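Local coordinates for protein putative dehydrogenase (Amycolatopsis orientalis, PDB 5A9S) that probably reduces imines to amines with NADPH as the hydride donor, binding the cofactor in a Rossmann-type domain, at residues Val91-Ser96 / Tyr116-Ile121; Pro7-Gly12 / Arg63-Cys68; Thr244-Ile249 / Arg264-Leu269. One frame throughout, in Å; residues are numbered along the deposited sequence.

Contact 1: Val91-Ser96 / Tyr116-Ile121; sequences VVNLNS and YLDGAI. With NAP (NADP nicotinamide-adenine-dinucleotide phosphate), chain D.
Val91, Val92 and Asn93 run parallel to Tyr116, Leu117 and Asp118 as the two strands of a beta-alpha-beta unit, a right-handed crossover of the Rossmann type whose linking helix is 99-111. Three backbone hydrogen bonds join them: Leu117 N to Val91 O, Asn93 N to Leu117 O at 2.8 Å, and Gly119 N to Asn93 O, the last with its donor tilted from the carbonyl plane. Polar side chains make a second network on the face of Asn93 and Asp118. With CG anti to the backbone N (chi1 -178°), Asn93 brings ND2 in the ring plane to the edge of Tyr116, giving 2.8 Å to OH, while amide and ring stand 73° apart. The same hydroxyl donates to Asp118 OD2 over 2.5 Å, on the anti lone pair; Ser96 OG takes the syn lone pair of OD2 at 2.6 Å. One buried carboxylate oxygen is thus gripped by two hydroxyls. A phenylalanine in place of Tyr116 would probably leave Asn93 ND2 without this acceptor and Asp118 OD2 with one donor fewer. Apolar contacts are lighter: Val91 CG1 meets Tyr116 CD1, whose ring also lies on Ala105 and Leu106 of the crossover helix, and Leu94 CG lies 4.0 Å from Ile121 CD1, the leucine roughly perpendicular to the isoleucine. After Asn93 the first segment leaves the sheet as a loop, and a water links Leu94 O to Ile121 N. Asn93 OD1 also closes an Asx turn with Asn95 N, shaping the bend that presents Asn95 to NADP; there Asn95 ND2 bonds to Leu69 O, and the nicotinamide ribose hydroxyl O2D donates to Asn95 OD1 at 2.6 Å.

Contact 2: Pro7-Gly12 / Arg63-Cys68; sequences PVTVAG and RLLVVC. With NAP (NADP nicotinamide-adenine-dinucleotide phosphate), chain D.
Val8 and Leu64 run alongside each other, with Leu64 CD2 at 4.1 Å from Val8 CG1. That valine methyl also reaches diagonally to the next residue on this face: Val8 CG1 touches Val66 CG2 at 3.7 Å, the two valines set obliquely to each other. The valine torsions explain the meeting, since Val8 holds CG1 anti to its backbone N (chi1 -174°) while Val66 extends CG2 from beside its own N, toward the start of the strand. Val10 completes this face with a looser approach to Val66. On the other face Thr9 and Leu65 are again side by side, Leu65 CD2 resting 4.0 Å from Thr9 CB. Thr9 OG1 bonds to Ser62 OG and Ala58 O, while Leu65 CD2 packs against the CB-OG1 side of the threonine. Next along this face, Ala11 is paired with Val67.

Beneath the side chains the backbones form a parallel ladder: Thr9 N to Leu64 O, Val66 N to Thr9 O at 2.7 Å, Ala11 N to Val66 O, and Cys68 N to Ala11 O, the last almost straight at 177°. Both strands end at the cofactor. Gly12 CA comes within 3.6 Å of the NADP adenosine ribose oxygen O3B, and Cys68 SG faces the C5D side of the nicotinamide ribose. At Gly12's positive phi (114°) a CB would press on the carbonyl O of Ala11 and run into Cys68 O, so glycine suits this position, probably the first of a Rossmann GxGxxG motif, whose following residues Gly14, Met16 and Gly17 bind NADP. In the sheet, strand 8-11 is flanked by 31-34 and strand 64-67 by 90-93; helix 15-26 covers the face of Val8 and Val10 through Leu24 and meets Cys68 through Met16 and Leu20.

Contact 3: Thr244-Ile249 / Arg264-Leu269; sequences TLKHII and RNKELL
Leu245 makes the tight part of this helix pair, pushing its forked end between Asn265, Lys266 and Leu269. Its CD1 meets Leu269 CD2 at 3.3 Å, closer than carbon atoms usually pack, with the two leucines set crosswise; CD1 also sits 3.7 Å from Lys266 N. The other branch, Leu245 CD2, lies 3.9 Å from Asn265 CB. Lys266 contributes the carbon part of its chain: CG rests 3.8 Å from Leu245 CB, and CB receives Ile249 CD1 at 4.1 Å.

On the solvent side the contact thins to Lys246 CG against Lys266 CE. Lys266 bends at chi2 and chi3 (-92° and -112°), and its NZ forms a salt bridge with Asp270. The two ammonium groups stay apart, Lys246 NZ at 5.2 Å from Lys266 NZ, where the Asp270 carboxylate on Lys266 NZ is likely to offset part of the like charge.

The segment axes approach to 9.7 Å at 158° between directions. Leu269 also packs on Tyr282 and Val285, and an aromatic side chain of a neighbouring subunit packs on Leu245. Helices 238-255 and 260-277, successive in the chain, form an antiparallel helical hairpin in the all-helical C-terminal domain of this reductase family.

Contacts 1 and 2 lie in the parallel part of one mixed sheet, their centres 11 Å apart. Strands 64-67 and 90-93 lie next to each other, and probable hydrogen bonds join Val92 N to Leu65 O and Leu94 N to Val67 O, each at 2.8 Å; Leu94 CD2 also packs on Val66 CG1. Both contacts reach the same NADP at the carboxyl ends of their strands, contact 2 beside both riboses and contact 1 at the nicotinamide end. Contact 3 belongs to the separate C-terminal helical domain, its nearest atoms about 25 Å from contact 1 and about 32 Å from contact 2, and does not touch this NADP.

Contact 1: Val91-Ser96 / Tyr116-Ile121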
loop_
_atom_site.group_PDB
_atom_site.type_symbol
_atom_site.label_atom_id
_atom_site.label_comp_id
_atom_site.label_asym_id
_atom_site.label_seq_id
_atom_site.Cartn_x
_atom_site.Cartn_y
_atom_site.Cartn_z
ATOM N N VAL A 91 -12.189 32.442 1.515
ATOM C CA VAL A 91 -12.142 31.303 2.431
ATOM C C VAL A 91 -11.382 30.128 1.829
ATOM O O VAL A 91 -11.679 29.716 0.727
ATOM C CB VAL A 91 -13.569 30.833 2.756
ATOM C CG1 VAL A 91 -13.575 29.502 3.500
ATOM C CG2 VAL A 91 -14.247 31.910 3.592
ATOM N N VAL A 92 -10.445 29.581 2.607
ATOM C CA VAL A 92 -9.753 28.361 2.332
ATOM C C VAL A 92 -10.250 27.383 3.335
ATOM O O VAL A 92 -9.910 27.497 4.507
ATOM C CB VAL A 92 -8.219 28.548 2.464
ATOM C CG1 VAL A 92 -7.479 27.239 2.259
ATOM C CG2 VAL A 92 -7.769 29.598 1.448
ATOM N N ASN A 93 -11.139 26.468 2.908
ATOM C CA ASN A 93 -11.792 25.543 3.824
ATOM C C ASN A 93 -11.076 24.212 3.831
ATOM O O ASN A 93 -11.074 23.469 2.840
ATOM C CB ASN A 93 -13.239 25.384 3.426
ATOM C CG ASN A 93 -14.041 24.479 4.339
ATOM O OD1 ASN A 93 -13.601 24.045 5.396
ATOM N ND2 ASN A 93 -15.250 24.168 3.894
ATOM N N LEU A 94 -10.510 23.882 4.968
ATOM C CA LEU A 94 -9.624 22.727 5.095
ATOM C C LEU A 94 -10.263 21.552 5.831
ATOM O O LEU A 94 -9.563 20.621 6.216
ATOM C CB LEU A 94 -8.344 23.168 5.779
ATOM C CG LEU A 94 -7.078 23.590 5.015
ATOM C CD1 LEU A 94 -7.097 23.604 3.515
ATOM C CD2 LEU A 94 -6.499 24.857 5.525
ATOM N N ASN A 95 -11.561 21.615 6.007
ATOM C CA ASN A 95 -12.230 20.540 6.638
ATOM C C ASN A 95 -13.603 20.114 6.200
ATOM O O ASN A 95 -14.439 19.850 7.037
ATOM C CB ASN A 95 -12.079 20.497 8.163
ATOM C CG ASN A 95 -12.289 19.085 8.745
ATOM O OD1 ASN A 95 -11.996 18.115 8.111
ATOM N ND2 ASN A 95 -12.802 18.996 9.942
ATOM N N SER A 96 -13.850 20.033 4.905
ATOM C CA SER A 96 -15.073 19.341 4.431
ATOM C C SER A 96 -14.895 17.812 4.499
ATOM O O SER A 96 -13.790 17.269 4.286
ATOM C CB SER A 96 -15.459 19.695 3.000
ATOM O OG SER A 96 -15.217 20.998 2.687
ATOM N N TYR A 116 -13.554 31.126 -2.774
ATOM C CA TYR A 116 -13.532 29.805 -2.101
ATOM C C TYR A 116 -12.499 28.820 -2.664
ATOM O O TYR A 116 -12.449 28.575 -3.864
ATOM C CB TYR A 116 -14.902 29.160 -2.177
ATOM C CG TYR A 116 -15.030 27.936 -1.320
ATOM C CD1 TYR A 116 -15.259 28.049 0.050
ATOM C CD2 TYR A 116 -14.918 26.670 -1.859
ATOM C CE1 TYR A 116 -15.408 26.930 0.853
ATOM C CE2 TYR A 116 -15.074 25.536 -1.077
ATOM C CZ TYR A 116 -15.316 25.651 0.289
ATOM O OH TYR A 116 -15.415 24.518 1.093
ATOM N N LEU A 117 -11.673 28.278 -1.791
ATOM C CA LEU A 117 -10.853 27.141 -2.092
ATOM C C LEU A 117 -11.180 26.080 -1.075
ATOM O O LEU A 117 -11.249 26.367 0.120
ATOM C CB LEU A 117 -9.374 27.447 -1.944
ATOM C CG LEU A 117 -8.689 28.323 -2.948
ATOM C CD1 LEU A 117 -7.198 28.488 -2.561
ATOM C CD2 LEU A 117 -8.826 27.714 -4.346
ATOM N N ASP A 118 -11.268 24.847 -1.529
ATOM C CA ASP A 118 -11.369 23.716 -0.640
ATOM C C ASP A 118 -9.999 22.989 -0.656
ATOM O O ASP A 118 -9.390 22.776 -1.715
ATOM C CB ASP A 118 -12.521 22.815 -1.082
ATOM C CG ASP A 118 -13.080 21.995 0.082
ATOM O OD1 ASP A 118 -12.509 20.928 0.278
ATOM O OD2 ASP A 118 -14.041 22.435 0.811
ATOM N N GLY A 119 -9.541 22.567 0.495
ATOM C CA GLY A 119 -8.211 21.913 0.654
ATOM C C GLY A 119 -8.299 20.691 1.511
ATOM O O GLY A 119 -9.176 20.617 2.384
ATOM N N ALA A 120 -7.385 19.766 1.292
ATOM C CA ALA A 120 -7.296 18.560 2.059
ATOM C C ALA A 120 -5.888 18.466 2.586
ATOM O O ALA A 120 -4.917 18.534 1.823
ATOM C CB ALA A 120 -7.592 17.346 1.207
ATOM N N ILE A 121 -5.775 18.291 3.900
ATOM C CA ILE A 121 -4.476 18.298 4.551
ATOM C C ILE A 121 -4.007 16.848 4.577
ATOM O O ILE A 121 -4.691 15.988 5.113
ATOM C CB ILE A 121 -4.557 18.836 5.978
ATOM C CG1 ILE A 121 -5.098 20.269 5.955
ATOM C CG2 ILE A 121 -3.185 18.796 6.616
ATOM C CD1 ILE A 121 -5.482 20.773 7.306
HETATM P PA NAP D . -11.305 18.402 15.042
HETATM O O1A NAP D . -11.958 17.748 16.255
HETATM O O2A NAP D . -11.586 17.752 13.694
HETATM O O5B NAP D . -11.837 19.923 15.049
HETATM C C5B NAP D . -11.777 20.681 16.247
HETATM C C4B NAP D . -12.022 22.129 15.902
HETATM O O4B NAP D . -13.300 22.281 15.262
HETATM C C3B NAP D . -12.069 22.958 17.167
HETATM O O3B NAP D . -11.497 24.226 16.894
HETATM C C2B NAP D . -13.545 23.079 17.425
HETATM O O2B NAP D . -13.932 24.178 18.257
HETATM C C1B NAP D . -14.079 23.211 16.014
HETATM N N9A NAP D . -15.537 22.972 16.031
HETATM C C8A NAP D . -16.182 21.813 16.253
HETATM N N7A NAP D . -17.522 21.979 16.212
HETATM C C5A NAP D . -17.731 23.281 15.975
HETATM C C6A NAP D . -18.911 24.150 15.809
HETATM N N6A NAP D . -20.141 23.601 15.906
HETATM N N1A NAP D . -18.693 25.465 15.562
HETATM C C2A NAP D . -17.461 25.997 15.474
HETATM N N3A NAP D . -16.348 25.257 15.610
HETATM C C4A NAP D . -16.420 23.932 15.853
HETATM O O3 NAP D . -9.709 18.714 15.339
HETATM P PN NAP D . -8.538 19.418 14.424
HETATM O O1N NAP D . -7.257 18.642 14.611
HETATM O O2N NAP D . -8.504 20.957 14.450
HETATM O O5D NAP D . -9.000 18.988 12.950
HETATM C C5D NAP D . -9.553 19.841 11.959
HETATM C C4D NAP D . -9.672 18.989 10.692
HETATM O O4D NAP D . -8.458 18.802 9.942
HETATM C C3D NAP D . -10.160 17.551 11.004
HETATM O O3D NAP D . -11.581 17.402 11.100
HETATM C C2D NAP D . -9.572 16.657 9.946
HETATM O O2D NAP D . -10.560 16.164 9.060
HETATM C C1D NAP D . -8.494 17.517 9.260
HETATM N N1N NAP D . -7.235 16.733 9.312
HETATM C C2N NAP D . -6.767 16.292 10.521
HETATM C C3N NAP D . -5.594 15.524 10.630
HETATM C C7N NAP D . -5.108 15.074 11.978
HETATM O O7N NAP D . -4.503 13.996 12.029
HETATM N N7N NAP D . -5.322 15.842 13.066
HETATM C C4N NAP D . -4.881 15.187 9.467
HETATM C C5N NAP D . -5.376 15.625 8.242
HETATM C C6N NAP D . -6.564 16.396 8.177
HETATM P P2B NAP D . -13.970 23.974 19.855
HETATM O O1X NAP D . -14.687 25.218 20.333
HETATM O O2X NAP D . -14.905 22.807 20.051
HETATM O O3X NAP D . -12.478 23.759 20.210
HETATM O O HOH W 1 -8.118 18.310 5.537
HETATM O O HOH W 2 -12.019 20.449 2.784
#

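Contact 2: Pro7-Gly12 / Arg63-Cys68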
loop_
_atom_site.group_PDB
_atom_site.type_symbol
_atom_site.label_atom_id
_atom_site.label_comp_id
_atom_site.label_asym_id
_atom_site.label_seq_id
_atom_site.Cartn_x
_atom_site.Cartn_y
_atom_site.Cartn_z
ATOM N N PRO A 7 -1.908 39.624 6.232
ATOM C CA PRO A 7 -2.700 39.174 7.396
ATOM C C PRO A 7 -3.498 37.936 7.046
ATOM O O PRO A 7 -3.944 37.808 5.933
ATOM C CB PRO A 7 -3.659 40.361 7.703
ATOM C CG PRO A 7 -3.555 41.263 6.548
ATOM C CD PRO A 7 -2.191 41.040 5.924
ATOM N N VAL A 8 -3.617 37.028 7.982
ATOM C CA VAL A 8 -4.447 35.813 7.786
ATOM C C VAL A 8 -5.212 35.588 9.048
ATOM O O VAL A 8 -4.694 35.821 10.109
ATOM C CB VAL A 8 -3.624 34.527 7.513
ATOM C CG1 VAL A 8 -4.537 33.345 7.165
ATOM C CG2 VAL A 8 -2.675 34.786 6.356
ATOM N N THR A 9 -6.454 35.139 8.908
ATOM C CA THR A 9 -7.234 34.676 10.015
ATOM C C THR A 9 -7.387 33.140 9.943
ATOM O O THR A 9 -7.706 32.602 8.895
ATOM C CB THR A 9 -8.620 35.273 9.963
ATOM O OG1 THR A 9 -8.555 36.688 10.132
ATOM C CG2 THR A 9 -9.503 34.648 11.047
ATOM N N VAL A 10 -7.167 32.476 11.063
ATOM C CA VAL A 10 -7.423 31.073 11.224
ATOM C C VAL A 10 -8.622 30.908 12.167
ATOM O O VAL A 10 -8.577 31.373 13.345
ATOM C CB VAL A 10 -6.208 30.353 11.809
ATOM C CG1 VAL A 10 -6.523 28.893 12.037
ATOM C CG2 VAL A 10 -4.994 30.518 10.877
ATOM N N ALA A 11 -9.674 30.287 11.645
ATOM C CA ALA A 11 -10.869 29.896 12.413
ATOM C C ALA A 11 -10.883 28.395 12.681
ATOM O O ALA A 11 -11.049 27.594 11.763
ATOM C CB ALA A 11 -12.116 30.294 11.654
ATOM N N GLY A 12 -10.746 28.045 13.956
ATOM C CA GLY A 12 -10.701 26.688 14.423
ATOM C C GLY A 12 -9.306 26.423 14.979
ATOM O O GLY A 12 -8.353 26.437 14.234
ATOM N N ARG A 63 -8.148 39.545 4.670
ATOM C CA ARG A 63 -8.767 39.190 3.424
ATOM C C ARG A 63 -8.734 37.648 3.250
ATOM O O ARG A 63 -9.670 37.080 2.674
ATOM C CB ARG A 63 -8.095 39.840 2.205
ATOM C CG ARG A 63 -8.964 39.612 0.982
ATOM C CD ARG A 63 -8.487 40.136 -0.353
ATOM N NE ARG A 63 -9.534 39.792 -1.329
ATOM C CZ ARG A 63 -9.428 38.967 -2.385
ATOM N NH1 ARG A 63 -8.292 38.355 -2.728
ATOM N NH2 ARG A 63 -10.493 38.785 -3.152
ATOM N N LEU A 64 -7.664 36.993 3.685
ATOM C CA LEU A 64 -7.584 35.514 3.636
ATOM C C LEU A 64 -8.008 34.871 4.956
ATOM O O LEU A 64 -7.405 35.157 6.020
ATOM C CB LEU A 64 -6.184 35.052 3.322
ATOM C CG LEU A 64 -6.007 33.528 3.150
ATOM C CD1 LEU A 64 -6.738 33.044 1.915
ATOM C CD2 LEU A 64 -4.542 33.161 3.110
ATOM N N LEU A 65 -9.002 33.969 4.854
ATOM C CA LEU A 65 -9.590 33.262 5.995
ATOM C C LEU A 65 -9.380 31.727 5.842
ATOM O O LEU A 65 -9.917 31.086 4.940
ATOM C CB LEU A 65 -11.085 33.550 6.119
ATOM C CG LEU A 65 -11.595 34.996 5.889
ATOM C CD1 LEU A 65 -13.106 35.035 5.820
ATOM C CD2 LEU A 65 -11.053 35.999 6.934
ATOM N N VAL A 66 -8.598 31.169 6.741
ATOM C CA VAL A 66 -8.270 29.771 6.709
ATOM C C VAL A 66 -9.182 29.138 7.720
ATOM O O VAL A 66 -9.130 29.510 8.878
ATOM C CB VAL A 66 -6.797 29.548 7.042
ATOM C CG1 VAL A 66 -6.514 28.065 7.193
ATOM C CG2 VAL A 66 -5.950 30.196 5.973
ATOM N N VAL A 67 -10.031 28.201 7.280
ATOM C CA VAL A 67 -11.043 27.549 8.123
ATOM C C VAL A 67 -10.705 26.081 8.324
ATOM O O VAL A 67 -10.514 25.343 7.372
ATOM C CB VAL A 67 -12.464 27.698 7.549
ATOM C CG1 VAL A 67 -13.483 27.106 8.513
ATOM C CG2 VAL A 67 -12.781 29.173 7.322
ATOM N N CYS A 68 -10.611 25.685 9.592
ATOM C CA CYS A 68 -10.288 24.329 9.985
ATOM C C CYS A 68 -11.163 23.927 11.171
ATOM O O CYS A 68 -10.732 23.876 12.318
ATOM C CB CYS A 68 -8.815 24.180 10.333
ATOM S SG CYS A 68 -8.406 22.421 10.365
HETATM P PA NAP D . -11.305 18.402 15.042
HETATM O O1A NAP D . -11.958 17.748 16.255
HETATM O O2A NAP D . -11.586 17.752 13.694
HETATM O O5B NAP D . -11.837 19.923 15.049
HETATM C C5B NAP D . -11.777 20.681 16.247
HETATM C C4B NAP D . -12.022 22.129 15.902
HETATM O O4B NAP D . -13.300 22.281 15.262
HETATM C C3B NAP D . -12.069 22.958 17.167
HETATM O O3B NAP D . -11.497 24.226 16.894
HETATM C C2B NAP D . -13.545 23.079 17.425
HETATM O O2B NAP D . -13.932 24.178 18.257
HETATM C C1B NAP D . -14.079 23.211 16.014
HETATM N N9A NAP D . -15.537 22.972 16.031
HETATM C C8A NAP D . -16.182 21.813 16.253
HETATM N N7A NAP D . -17.522 21.979 16.212
HETATM C C5A NAP D . -17.731 23.281 15.975
HETATM C C6A NAP D . -18.911 24.150 15.809
HETATM N N6A NAP D . -20.141 23.601 15.906
HETATM N N1A NAP D . -18.693 25.465 15.562
HETATM C C2A NAP D . -17.461 25.997 15.474
HETATM N N3A NAP D . -16.348 25.257 15.610
HETATM C C4A NAP D . -16.420 23.932 15.853
HETATM O O3 NAP D . -9.709 18.714 15.339
HETATM P PN NAP D . -8.538 19.418 14.424
HETATM O O1N NAP D . -7.257 18.642 14.611
HETATM O O2N NAP D . -8.504 20.957 14.450
HETATM O O5D NAP D . -9.000 18.988 12.950
HETATM C C5D NAP D . -9.553 19.841 11.959
HETATM C C4D NAP D . -9.672 18.989 10.692
HETATM O O4D NAP D . -8.458 18.802 9.942
HETATM C C3D NAP D . -10.160 17.551 11.004
HETATM O O3D NAP D . -11.581 17.402 11.100
HETATM C C2D NAP D . -9.572 16.657 9.946
HETATM O O2D NAP D . -10.560 16.164 9.060
HETATM C C1D NAP D . -8.494 17.517 9.260
HETATM N N1N NAP D . -7.235 16.733 9.312
HETATM C C2N NAP D . -6.767 16.292 10.521
HETATM C C3N NAP D . -5.594 15.524 10.630
HETATM C C7N NAP D . -5.108 15.074 11.978
HETATM O O7N NAP D . -4.503 13.996 12.029
HETATM N N7N NAP D . -5.322 15.842 13.066
HETATM C C4N NAP D . -4.881 15.187 9.467
HETATM C C5N NAP D . -5.376 15.625 8.242
HETATM C C6N NAP D . -6.564 16.396 8.177
HETATM P P2B NAP D . -13.970 23.974 19.855
HETATM O O1X NAP D . -14.687 25.218 20.333
HETATM O O2X NAP D . -14.905 22.807 20.051
HETATM O O3X NAP D . -12.478 23.759 20.210
#

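Contact 3: Thr244-Ile249 / Arg264-Leu269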
loop_
_atom_site.group_PDB
_atom_site.type_symbol
_atom_site.label_atom_id
_atom_site.label_comp_id
_atom_site.label_asym_id
_atom_site.label_seq_id
_atom_site.Cartn_x
_atom_site.Cartn_y
_atom_site.Cartn_z
ATOM N N THR A 244 -3.350 -18.396 -5.113
ATOM C CA THR A 244 -2.408 -17.767 -4.222
ATOM C C THR A 244 -3.096 -17.422 -2.893
ATOM O O THR A 244 -2.579 -17.719 -1.833
ATOM C CB THR A 244 -1.785 -16.521 -4.863
ATOM O OG1 THR A 244 -1.130 -16.921 -6.078
ATOM C CG2 THR A 244 -0.800 -15.826 -3.951
ATOM N N LEU A 245 -4.276 -16.836 -2.952
ATOM C CA LEU A 245 -4.996 -16.517 -1.736
ATOM C C LEU A 245 -5.312 -17.755 -0.857
ATOM O O LEU A 245 -5.272 -17.673 0.384
ATOM C CB LEU A 245 -6.247 -15.721 -2.077
ATOM C CG LEU A 245 -5.933 -14.185 -2.096
ATOM C CD1 LEU A 245 -6.998 -13.467 -2.906
ATOM C CD2 LEU A 245 -5.824 -13.524 -0.733
ATOM N N LYS A 246 -5.603 -18.891 -1.494
ATOM C CA LYS A 246 -5.834 -20.173 -0.752
ATOM C C LYS A 246 -4.582 -20.633 0.014
ATOM O O LYS A 246 -4.686 -21.086 1.133
ATOM C CB LYS A 246 -6.290 -21.293 -1.680
ATOM C CG LYS A 246 -7.724 -21.157 -2.193
ATOM C CD LYS A 246 -8.038 -22.347 -3.116
ATOM C CE LYS A 246 -9.488 -22.393 -3.609
ATOM N NZ LYS A 246 -9.567 -22.998 -4.980
ATOM N N HIS A 247 -3.407 -20.450 -0.575
ATOM C CA HIS A 247 -2.161 -20.697 0.156
ATOM C C HIS A 247 -1.984 -19.769 1.369
ATOM O O HIS A 247 -1.423 -20.174 2.373
ATOM C CB HIS A 247 -0.964 -20.542 -0.793
ATOM C CG HIS A 247 -0.882 -21.620 -1.834
ATOM N ND1 HIS A 247 -0.238 -21.455 -3.043
ATOM C CD2 HIS A 247 -1.391 -22.875 -1.855
ATOM C CE1 HIS A 247 -0.345 -22.563 -3.757
ATOM N NE2 HIS A 247 -1.045 -23.436 -3.059
ATOM N N ILE A 248 -2.345 -18.491 1.205
ATOM C CA ILE A 248 -2.207 -17.482 2.257
ATOM C C ILE A 248 -3.178 -17.870 3.368
ATOM O O ILE A 248 -2.802 -17.909 4.515
ATOM C CB ILE A 248 -2.514 -16.064 1.743
ATOM C CG1 ILE A 248 -1.441 -15.603 0.761
ATOM C CG2 ILE A 248 -2.592 -15.044 2.886
ATOM C CD1 ILE A 248 -1.878 -14.381 -0.048
ATOM N N ILE A 249 -4.395 -18.239 3.015
ATOM C CA ILE A 249 -5.339 -18.694 4.033
ATOM C C ILE A 249 -4.777 -19.942 4.747
ATOM O O ILE A 249 -4.787 -20.002 5.974
ATOM C CB ILE A 249 -6.713 -18.978 3.401
ATOM C CG1 ILE A 249 -7.349 -17.640 2.965
ATOM C CG2 ILE A 249 -7.632 -19.723 4.353
ATOM C CD1 ILE A 249 -8.467 -17.793 1.982
ATOM N N ARG A 264 -11.654 -12.575 3.127
ATOM C CA ARG A 264 -12.412 -11.506 2.455
ATOM C C ARG A 264 -11.833 -11.148 1.073
ATOM O O ARG A 264 -12.570 -10.975 0.100
ATOM C CB ARG A 264 -12.508 -10.235 3.308
ATOM C CG ARG A 264 -13.298 -10.349 4.615
ATOM C CD ARG A 264 -14.491 -9.395 4.668
ATOM N NE ARG A 264 -15.597 -9.788 5.543
ATOM C CZ ARG A 264 -15.567 -9.787 6.871
ATOM N NH1 ARG A 264 -14.473 -9.456 7.531
ATOM N NH2 ARG A 264 -16.648 -10.153 7.555
ATOM N N ASN A 265 -10.528 -11.090 0.977
ATOM C CA ASN A 265 -9.890 -10.829 -0.342
ATOM C C ASN A 265 -10.199 -11.896 -1.372
ATOM O O ASN A 265 -10.467 -11.625 -2.533
ATOM C CB ASN A 265 -8.363 -10.642 -0.147
ATOM C CG ASN A 265 -8.031 -9.308 0.477
ATOM O OD1 ASN A 265 -8.795 -8.392 0.346
ATOM N ND2 ASN A 265 -6.926 -9.193 1.138
ATOM N N LYS A 266 -10.127 -13.134 -0.924
ATOM C CA LYS A 266 -10.484 -14.284 -1.759
ATOM C C LYS A 266 -11.950 -14.260 -2.182
ATOM O O LYS A 266 -12.253 -14.543 -3.344
ATOM C CB LYS A 266 -10.199 -15.582 -1.045
ATOM C CG LYS A 266 -9.914 -16.759 -1.954
ATOM C CD LYS A 266 -11.161 -17.516 -2.272
ATOM C CE LYS A 266 -11.255 -18.929 -1.669
ATOM N NZ LYS A 266 -12.462 -19.529 -2.315
ATOM N N GLU A 267 -12.842 -13.943 -1.252
ATOM C CA GLU A 267 -14.289 -13.877 -1.549
ATOM C C GLU A 267 -14.590 -12.840 -2.613
ATOM O O GLU A 267 -15.501 -13.005 -3.404
ATOM C CB GLU A 267 -15.137 -13.565 -0.317
ATOM C CG GLU A 267 -16.583 -14.063 -0.363
ATOM C CD GLU A 267 -17.611 -13.076 -1.007
ATOM O OE1 GLU A 267 -17.327 -11.859 -1.122
ATOM O OE2 GLU A 267 -18.743 -13.489 -1.440
ATOM N N LEU A 268 -13.851 -11.739 -2.582
ATOM C CA LEU A 268 -13.996 -10.694 -3.546
ATOM C C LEU A 268 -13.639 -11.200 -4.937
ATOM O O LEU A 268 -14.374 -10.968 -5.886
ATOM C CB LEU A 268 -13.091 -9.537 -3.167
ATOM C CG LEU A 268 -12.982 -8.418 -4.178
ATOM C CD1 LEU A 268 -14.354 -7.788 -4.335
ATOM C CD2 LEU A 268 -11.943 -7.421 -3.689
ATOM N N LEU A 269 -12.503 -11.872 -5.044
ATOM C CA LEU A 269 -12.074 -12.515 -6.308
ATOM C C LEU A 269 -13.078 -13.575 -6.800
ATOM O O LEU A 269 -13.389 -13.601 -7.967
ATOM C CB LEU A 269 -10.701 -13.151 -6.129
ATOM C CG LEU A 269 -9.502 -12.328 -6.553
ATOM C CD1 LEU A 269 -9.648 -10.829 -6.358
ATOM C CD2 LEU A 269 -8.216 -12.850 -5.947
#